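Local coordinates for protein sensor-type histidine kinase PrrB (Mycobacterium tuberculosis, PDB 1YSR) that acts as a two-component sensor kinase that uses ATP to phosphorylate a histidine, represented here by its C-terminal ATP-binding domain, at residues 47-52 / 116-121; 53-58 / 65-70. One frame throughout, in Å; residues are numbered along the deposited sequence.

How the interactions relate
Helix 44-61 is used twice, its earlier turns in interaction 1 and its later turns in interaction 2. Going along the chain, 53-58 leads after a short connection into strand 66-74, and interaction 2 closes that small loop by laying the helix over the strand. The chain then runs through strand 77-84, helix 94-98 and the unmodelled residues 103-113 before helix 117-125 comes alongside 47-52 and closes the wider loop of interaction 1, inside which interaction 2 is nested. The two contacts meet around Asn53 and Asn57; Val119 CG2, for example, lies 3.7 Å from Asn53 OD1. Together they tie two helices and the sheet into one layered unit.

Interaction 1: 47-52 / 116-121; sequences LRLAVD and LALVAQ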
ATOM      1  N   LEU A  47      -5.984  -1.736  -4.776  1.00 27.18           N
ATOM      2  CA  LEU A  47      -5.567  -0.592  -5.650  1.00 27.82           C
ATOM      3  C   LEU A  47      -4.322  -0.960  -6.465  1.00 28.37           C
ATOM      4  O   LEU A  47      -4.231  -0.686  -7.685  1.00 27.09           O
ATOM      5  CB  LEU A  47      -5.346   0.673  -4.839  1.00 28.22           C
ATOM      6  CG  LEU A  47      -6.650   1.225  -4.283  1.00 29.50           C
ATOM      7  CD1 LEU A  47      -6.362   2.226  -3.240  1.00 33.08           C
ATOM      8  CD2 LEU A  47      -7.595   1.781  -5.406  1.00 31.72           C
ATOM      9  N   ARG A  48      -3.375  -1.583  -5.782  1.00 28.61           N
ATOM     10  CA  ARG A  48      -2.148  -1.998  -6.468  1.00 28.40           C
ATOM     11  C   ARG A  48      -2.473  -2.990  -7.556  1.00 28.90           C
ATOM     12  O   ARG A  48      -1.914  -2.941  -8.649  1.00 28.30           O
ATOM     13  CB  ARG A  48      -1.130  -2.565  -5.477  1.00 27.19           C
ATOM     14  CG  ARG A  48       0.163  -3.125  -6.144  1.00 29.20           C
ATOM     15  CD  ARG A  48       0.966  -2.062  -6.972  1.00 33.45           C
ATOM     16  NE  ARG A  48       2.019  -2.828  -7.631  1.00 28.55           N
ATOM     17  CZ  ARG A  48       3.229  -3.017  -7.102  1.00 31.49           C
ATOM     18  NH1 ARG A  48       4.094  -3.805  -7.710  1.00 33.67           N
ATOM     19  NH2 ARG A  48       3.563  -2.391  -6.000  1.00 34.66           N
ATOM     20  N   LEU A  49      -3.348  -3.951  -7.262  1.00 28.16           N
ATOM     21  CA  LEU A  49      -3.715  -4.926  -8.271  1.00 27.39           C
ATOM     22  C   LEU A  49      -4.360  -4.287  -9.546  1.00 26.51           C
ATOM     23  O   LEU A  49      -4.070  -4.738 -10.701  1.00 25.99           O
ATOM     24  CB  LEU A  49      -4.699  -5.909  -7.658  1.00 27.23           C
ATOM     25  CG  LEU A  49      -5.289  -7.011  -8.542  1.00 28.69           C
ATOM     26  CD1 LEU A  49      -4.248  -7.953  -9.007  1.00 35.89           C
ATOM     27  CD2 LEU A  49      -6.415  -7.705  -7.720  1.00 30.21           C
ATOM     28  N   ALA A  50      -5.226  -3.301  -9.325  1.00 25.36           N
ATOM     29  CA  ALA A  50      -5.909  -2.557 -10.427  1.00 24.18           C
ATOM     30  C   ALA A  50      -4.817  -1.941 -11.319  1.00 24.27           C
ATOM     31  O   ALA A  50      -4.853  -2.068 -12.576  1.00 26.02           O
ATOM     32  CB  ALA A  50      -6.819  -1.501  -9.843  1.00 26.81           C
ATOM     33  N   VAL A  51      -3.857  -1.291 -10.680  1.00 26.50           N
ATOM     34  CA  VAL A  51      -2.725  -0.659 -11.414  1.00 26.26           C
ATOM     35  C   VAL A  51      -1.897  -1.691 -12.143  1.00 27.76           C
ATOM     36  O   VAL A  51      -1.557  -1.519 -13.310  1.00 26.37           O
ATOM     37  CB  VAL A  51      -1.885   0.233 -10.476  1.00 28.04           C
ATOM     38  CG1 VAL A  51      -0.685   0.760 -11.212  1.00 29.10           C
ATOM     39  CG2 VAL A  51      -2.729   1.429  -9.973  1.00 26.20           C
ATOM     40  N   ASP A  52      -1.544  -2.788 -11.448  1.00 28.22           N
ATOM     41  CA  ASP A  52      -0.834  -3.895 -12.053  1.00 30.17           C
ATOM     42  C   ASP A  52      -1.560  -4.416 -13.274  1.00 29.02           C
ATOM     43  O   ASP A  52      -0.918  -4.661 -14.293  1.00 29.23           O
ATOM     44  CB  ASP A  52      -0.652  -5.081 -11.048  1.00 29.63           C
ATOM     45  CG  ASP A  52       0.344  -4.783  -9.927  1.00 36.50           C
ATOM     46  OD1 ASP A  52       1.068  -3.784 -10.016  1.00 29.30           O
ATOM     47  OD2 ASP A  52       0.409  -5.575  -8.919  1.00 35.10           O
ATOM     48  N   LEU A 116     -10.317  -5.340 -18.535  1.00 36.03           N
ATOM     49  CA  LEU A 116     -10.072  -4.464 -17.393  1.00 35.48           C
ATOM     50  C   LEU A 116     -11.137  -4.554 -16.270  1.00 34.65           C
ATOM     51  O   LEU A 116     -11.305  -3.613 -15.511  1.00 34.19           O
ATOM     52  CB  LEU A 116      -9.965  -3.009 -17.875  1.00 33.94           C
ATOM     53  CG  LEU A 116      -8.751  -2.715 -18.772  1.00 32.82           C
ATOM     54  CD1 LEU A 116      -8.869  -1.349 -19.425  1.00 35.12           C
ATOM     55  CD2 LEU A 116      -7.478  -2.843 -17.987  1.00 34.02           C
ATOM     56  N   ALA A 117     -11.875  -5.658 -16.183  1.00 36.45           N
ATOM     57  CA  ALA A 117     -12.915  -5.812 -15.168  1.00 36.21           C
ATOM     58  C   ALA A 117     -12.398  -5.746 -13.739  1.00 36.99           C
ATOM     59  O   ALA A 117     -13.154  -5.328 -12.845  1.00 35.01           O
ATOM     60  CB  ALA A 117     -13.651  -7.099 -15.340  1.00 38.49           C
ATOM     61  N   LEU A 118     -11.142  -6.175 -13.527  1.00 36.09           N
ATOM     62  CA  LEU A 118     -10.528  -6.090 -12.173  1.00 37.15           C
ATOM     63  C   LEU A 118     -10.415  -4.659 -11.755  1.00 35.47           C
ATOM     64  O   LEU A 118     -10.724  -4.298 -10.617  1.00 36.61           O
ATOM     65  CB  LEU A 118      -9.142  -6.741 -12.097  1.00 36.89           C
ATOM     66  CG  LEU A 118      -8.958  -8.243 -11.832  1.00 44.24           C
ATOM     67  CD1 LEU A 118      -7.449  -8.572 -11.727  1.00 38.01           C
ATOM     68  CD2 LEU A 118      -9.714  -8.680 -10.585  1.00 45.81           C
ATOM     69  N   VAL A 119      -9.994  -3.825 -12.692  1.00 34.06           N
ATOM     70  CA  VAL A 119      -9.899  -2.416 -12.470  1.00 33.21           C
ATOM     71  C   VAL A 119     -11.255  -1.829 -12.112  1.00 33.50           C
ATOM     72  O   VAL A 119     -11.403  -1.123 -11.120  1.00 31.60           O
ATOM     73  CB  VAL A 119      -9.294  -1.714 -13.696  1.00 31.21           C
ATOM     74  CG1 VAL A 119      -9.194  -0.247 -13.452  1.00 28.36           C
ATOM     75  CG2 VAL A 119      -7.910  -2.278 -14.009  1.00 32.59           C
ATOM     76  N   ALA A 120     -12.288  -2.097 -12.931  1.00 32.88           N
ATOM     77  CA  ALA A 120     -13.611  -1.594 -12.606  1.00 31.57           C
ATOM     78  C   ALA A 120     -14.117  -2.044 -11.240  1.00 32.51           C
ATOM     79  O   ALA A 120     -14.708  -1.262 -10.492  1.00 33.20           O
ATOM     80  CB  ALA A 120     -14.623  -1.988 -13.729  1.00 34.23           C
ATOM     81  N   GLN A 121     -13.871  -3.306 -10.917  1.00 30.64           N
ATOM     82  CA  GLN A 121     -14.285  -3.867  -9.642  1.00 33.30           C
ATOM     83  C   GLN A 121     -13.664  -3.080  -8.467  1.00 32.01           C
ATOM     84  O   GLN A 121     -14.328  -2.729  -7.502  1.00 31.48           O
ATOM     85  CB  GLN A 121     -13.840  -5.317  -9.576  1.00 34.20           C
ATOM     86  CG  GLN A 121     -14.436  -6.150  -8.447  1.00 41.05           C
ATOM     87  CD  GLN A 121     -13.549  -7.342  -8.104  1.00 52.93           C
ATOM     88  OE1 GLN A 121     -13.273  -7.595  -6.931  1.00 68.36           O
ATOM     89  NE2 GLN A 121     -13.084  -8.057  -9.117  1.00 49.94           N
TER
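Ala50 and Val119 meet where the two helices come nearest, their CA atoms 4.5 Å apart. With just a methyl on Ala50, the backbones can approach this closely, and Val119 CG2 sits 3.4 Å from Ala50 O. The torsion of Val119 puts CG1 anti to its backbone N (chi1 -180°), which leaves CG2 to face the other helix. This tight flank, over the sheet, is buried, with Leu142 and Leu144 of strand 140-147 packed against Val119. The flank toward the second subunit is looser. Leu49 and Leu118 pass each other at a slant, touching through Leu49 CG and Leu118 CD1 at 4.2 Å, and Leu118 is partly exposed; Pro149 of the second subunit packs on both leucines. Away from helix 117-125, Arg48 NE makes a hydrogen-bonded salt bridge of 2.7 Å to Asp52 OD1, nearly straight (165°), the carboxylate oxygen lying in the guanidinium plane. Arg48 NH1 makes a second salt bridge, to Asp20, tying this helix to helix 10-24. Helix against helix over a mixed sheet is the layering of the Bergerat ATP-binding fold of histidine kinases, gyrase B and Hsp90; Leu116 closes a GxGLGL sequence matching the kinase G2 box, and the helix follows.

Interaction 2: 53-58 / 65-70; sequences NAIANA and TLVQLS
Ile55, Ala58, Val67 and Leu69 make the contact and carry no flat group; the flat groups, the amides of Asn53 and Asn57, belong to another side of helix 53-58. The backbone carbonyl oxygen of Asn53 is gripped from both faces of its plane. Asn57 N donates to Asn53 O from one face at 2.9 Å, the ordinary helical bond, and Asn57 ND2 folds back to the same oxygen from the other at 2.8 Å. This second donor stands 44° out of the carbonyl plane, and the bond is somewhat bent. Beyond the helix, Asn57 OD1 accepts from Gly115 N and Asn53 ND2 is hydrogen-bonded to Ser102 OG, which would limit the rotation of both amides.

Between the two segments the contact is apolar throughout. Ile55 has CG1 anti to its carbonyl carbon (chi1 -60°), and from there the chain extends to CD1, which meets Leu69 CD1 at 4.2 Å; the two side chains cross at about a right angle. Val67 is shared: its CG1 lies 4.4 Å from Ile55 CG1, and its CG2 touches Ala58 CB at 4.2 Å, one turn farther along. Ile82 of the neighbouring strand 77-84 also packs on Leu69, continuing the apolar layer across the sheet. The axes of helix 53-58 and strand 66-70 run nearly antiparallel, at 160°, and approach to 9.8 Å.

A helix turning back through a short connection to lie on the strand that follows it belongs to the α/β sandwich of the Bergerat fold. The sequence of 53-58 falls within what is, by its pattern, probably the N-box of histidine kinases, an element of the ATP-binding site.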
ATOM      1  N   ASN A  53      -2.879  -4.603 -13.166  1.00 29.04           N
ATOM      2  CA  ASN A  53      -3.661  -5.150 -14.238  1.00 29.05           C
ATOM      3  C   ASN A  53      -3.645  -4.182 -15.460  1.00 28.88           C
ATOM      4  O   ASN A  53      -3.596  -4.621 -16.625  1.00 28.85           O
ATOM      5  CB  ASN A  53      -5.094  -5.374 -13.751  1.00 27.89           C
ATOM      6  CG  ASN A  53      -5.944  -6.157 -14.744  1.00 29.91           C
ATOM      7  OD1 ASN A  53      -7.007  -5.705 -15.153  1.00 34.65           O
ATOM      8  ND2 ASN A  53      -5.504  -7.370 -15.098  1.00 34.67           N
ATOM      9  N   ALA A  54      -3.769  -2.888 -15.170  1.00 27.73           N
ATOM     10  CA  ALA A  54      -3.782  -1.843 -16.222  1.00 26.29           C
ATOM     11  C   ALA A  54      -2.434  -1.858 -16.961  1.00 27.79           C
ATOM     12  O   ALA A  54      -2.401  -1.841 -18.207  1.00 27.88           O
ATOM     13  CB  ALA A  54      -4.038  -0.505 -15.602  1.00 26.95           C
ATOM     14  N   ILE A  55      -1.315  -1.912 -16.218  1.00 25.47           N
ATOM     15  CA  ILE A  55       0.004  -2.058 -16.892  1.00 26.61           C
ATOM     16  C   ILE A  55       0.120  -3.326 -17.713  1.00 27.49           C
ATOM     17  O   ILE A  55       0.591  -3.301 -18.828  1.00 28.45           O
ATOM     18  CB  ILE A  55       1.113  -1.971 -15.880  1.00 24.14           C
ATOM     19  CG1 ILE A  55       1.072  -0.602 -15.166  1.00 26.99           C
ATOM     20  CG2 ILE A  55       2.470  -2.204 -16.527  1.00 27.07           C
ATOM     21  CD1 ILE A  55       2.017  -0.494 -13.910  1.00 26.15           C
ATOM     22  N   ALA A  56      -0.371  -4.452 -17.179  1.00 28.27           N
ATOM     23  CA  ALA A  56      -0.269  -5.685 -17.892  1.00 28.70           C
ATOM     24  C   ALA A  56      -1.079  -5.698 -19.168  1.00 29.22           C
ATOM     25  O   ALA A  56      -0.629  -6.189 -20.210  1.00 33.11           O
ATOM     26  CB  ALA A  56      -0.642  -6.870 -16.955  1.00 28.71           C
ATOM     27  N   ASN A  57      -2.251  -5.098 -19.140  1.00 29.45           N
ATOM     28  CA  ASN A  57      -3.052  -5.027 -20.308  1.00 29.97           C
ATOM     29  C   ASN A  57      -2.408  -4.127 -21.342  1.00 29.65           C
ATOM     30  O   ASN A  57      -2.464  -4.408 -22.521  1.00 32.90           O
ATOM     31  CB  ASN A  57      -4.449  -4.566 -19.932  1.00 30.35           C
ATOM     32  CG  ASN A  57      -5.316  -5.732 -19.510  1.00 31.93           C
ATOM     33  OD1 ASN A  57      -5.721  -6.479 -20.355  1.00 36.48           O
ATOM     34  ND2 ASN A  57      -5.447  -5.979 -18.197  1.00 40.54           N
ATOM     35  N   ALA A  58      -1.808  -3.036 -20.899  1.00 30.43           N
ATOM     36  CA  ALA A  58      -1.173  -2.083 -21.848  1.00 28.52           C
ATOM     37  C   ALA A  58      -0.039  -2.808 -22.601  1.00 31.10           C
ATOM     38  O   ALA A  58       0.099  -2.726 -23.840  1.00 31.30           O
ATOM     39  CB  ALA A  58      -0.635  -0.894 -21.088  1.00 29.56           C
ATOM     40  N   THR A  65       5.187   0.093 -25.176  1.00 32.04           N
ATOM     41  CA  THR A  65       6.603   0.143 -24.765  1.00 32.52           C
ATOM     42  C   THR A  65       6.839   1.322 -23.850  1.00 31.35           C
ATOM     43  O   THR A  65       7.938   1.475 -23.291  1.00 33.08           O
ATOM     44  CB  THR A  65       7.554   0.357 -26.013  1.00 33.37           C
ATOM     45  OG1 THR A  65       7.166   1.573 -26.655  1.00 33.71           O
ATOM     46  CG2 THR A  65       7.385  -0.743 -26.995  1.00 35.47           C
ATOM     47  N   LEU A  66       5.833   2.204 -23.713  1.00 30.32           N
ATOM     48  CA  LEU A  66       5.905   3.365 -22.820  1.00 28.94           C
ATOM     49  C   LEU A  66       4.562   3.450 -22.054  1.00 27.39           C
ATOM     50  O   LEU A  66       3.458   3.364 -22.649  1.00 27.25           O
ATOM     51  CB  LEU A  66       6.166   4.701 -23.594  1.00 27.61           C
ATOM     52  CG  LEU A  66       6.101   6.029 -22.853  1.00 28.08           C
ATOM     53  CD1 LEU A  66       7.386   6.173 -22.040  1.00 31.57           C
ATOM     54  CD2 LEU A  66       6.069   7.186 -23.930  1.00 33.87           C
ATOM     55  N   VAL A  67       4.693   3.553 -20.741  1.00 27.68           N
ATOM     56  CA  VAL A  67       3.583   3.737 -19.800  1.00 27.31           C
ATOM     57  C   VAL A  67       3.945   4.820 -18.782  1.00 27.59           C
ATOM     58  O   VAL A  67       5.079   4.843 -18.260  1.00 28.67           O
ATOM     59  CB  VAL A  67       3.286   2.410 -19.025  1.00 27.93           C
ATOM     60  CG1 VAL A  67       2.283   2.669 -17.874  1.00 28.27           C
ATOM     61  CG2 VAL A  67       2.794   1.327 -19.996  1.00 29.97           C
ATOM     62  N   GLN A  68       3.007   5.709 -18.486  1.00 28.12           N
ATOM     63  CA  GLN A  68       3.197   6.724 -17.471  1.00 28.84           C
ATOM     64  C   GLN A  68       2.039   6.641 -16.544  1.00 29.13           C
ATOM     65  O   GLN A  68       0.856   6.655 -17.009  1.00 28.02           O
ATOM     66  CB  GLN A  68       3.167   8.130 -18.108  1.00 31.91           C
ATOM     67  CG  GLN A  68       4.421   8.364 -18.973  1.00 26.22           C
ATOM     68  CD  GLN A  68       4.387   9.720 -19.693  1.00 31.59           C
ATOM     69  OE1 GLN A  68       3.349  10.412 -19.738  1.00 38.40           O
ATOM     70  NE2 GLN A  68       5.523  10.104 -20.226  1.00 36.97           N
ATOM     71  N   LEU A  69       2.365   6.585 -15.255  1.00 26.22           N
ATOM     72  CA  LEU A  69       1.367   6.618 -14.180  1.00 25.15           C
ATOM     73  C   LEU A  69       1.314   8.055 -13.651  1.00 27.14           C
ATOM     74  O   LEU A  69       2.343   8.748 -13.541  1.00 27.80           O
ATOM     75  CB  LEU A  69       1.820   5.703 -13.047  1.00 25.34           C
ATOM     76  CG  LEU A  69       2.173   4.286 -13.504  1.00 26.16           C
ATOM     77  CD1 LEU A  69       2.675   3.339 -12.326  1.00 26.96           C
ATOM     78  CD2 LEU A  69       1.018   3.623 -14.366  1.00 26.29           C
ATOM     79  N   SER A  70       0.131   8.488 -13.252  1.00 29.20           N
ATOM     80  CA  SER A  70       0.007   9.802 -12.612  1.00 31.71           C
ATOM     81  C   SER A  70      -1.119   9.847 -11.607  1.00 33.15           C
ATOM     82  O   SER A  70      -2.046   9.068 -11.701  1.00 32.11           O
ATOM     83  CB  SER A  70      -0.217  10.902 -13.624  1.00 32.35           C
ATOM     84  OG  SER A  70      -1.333  10.664 -14.467  1.00 34.43           O
TER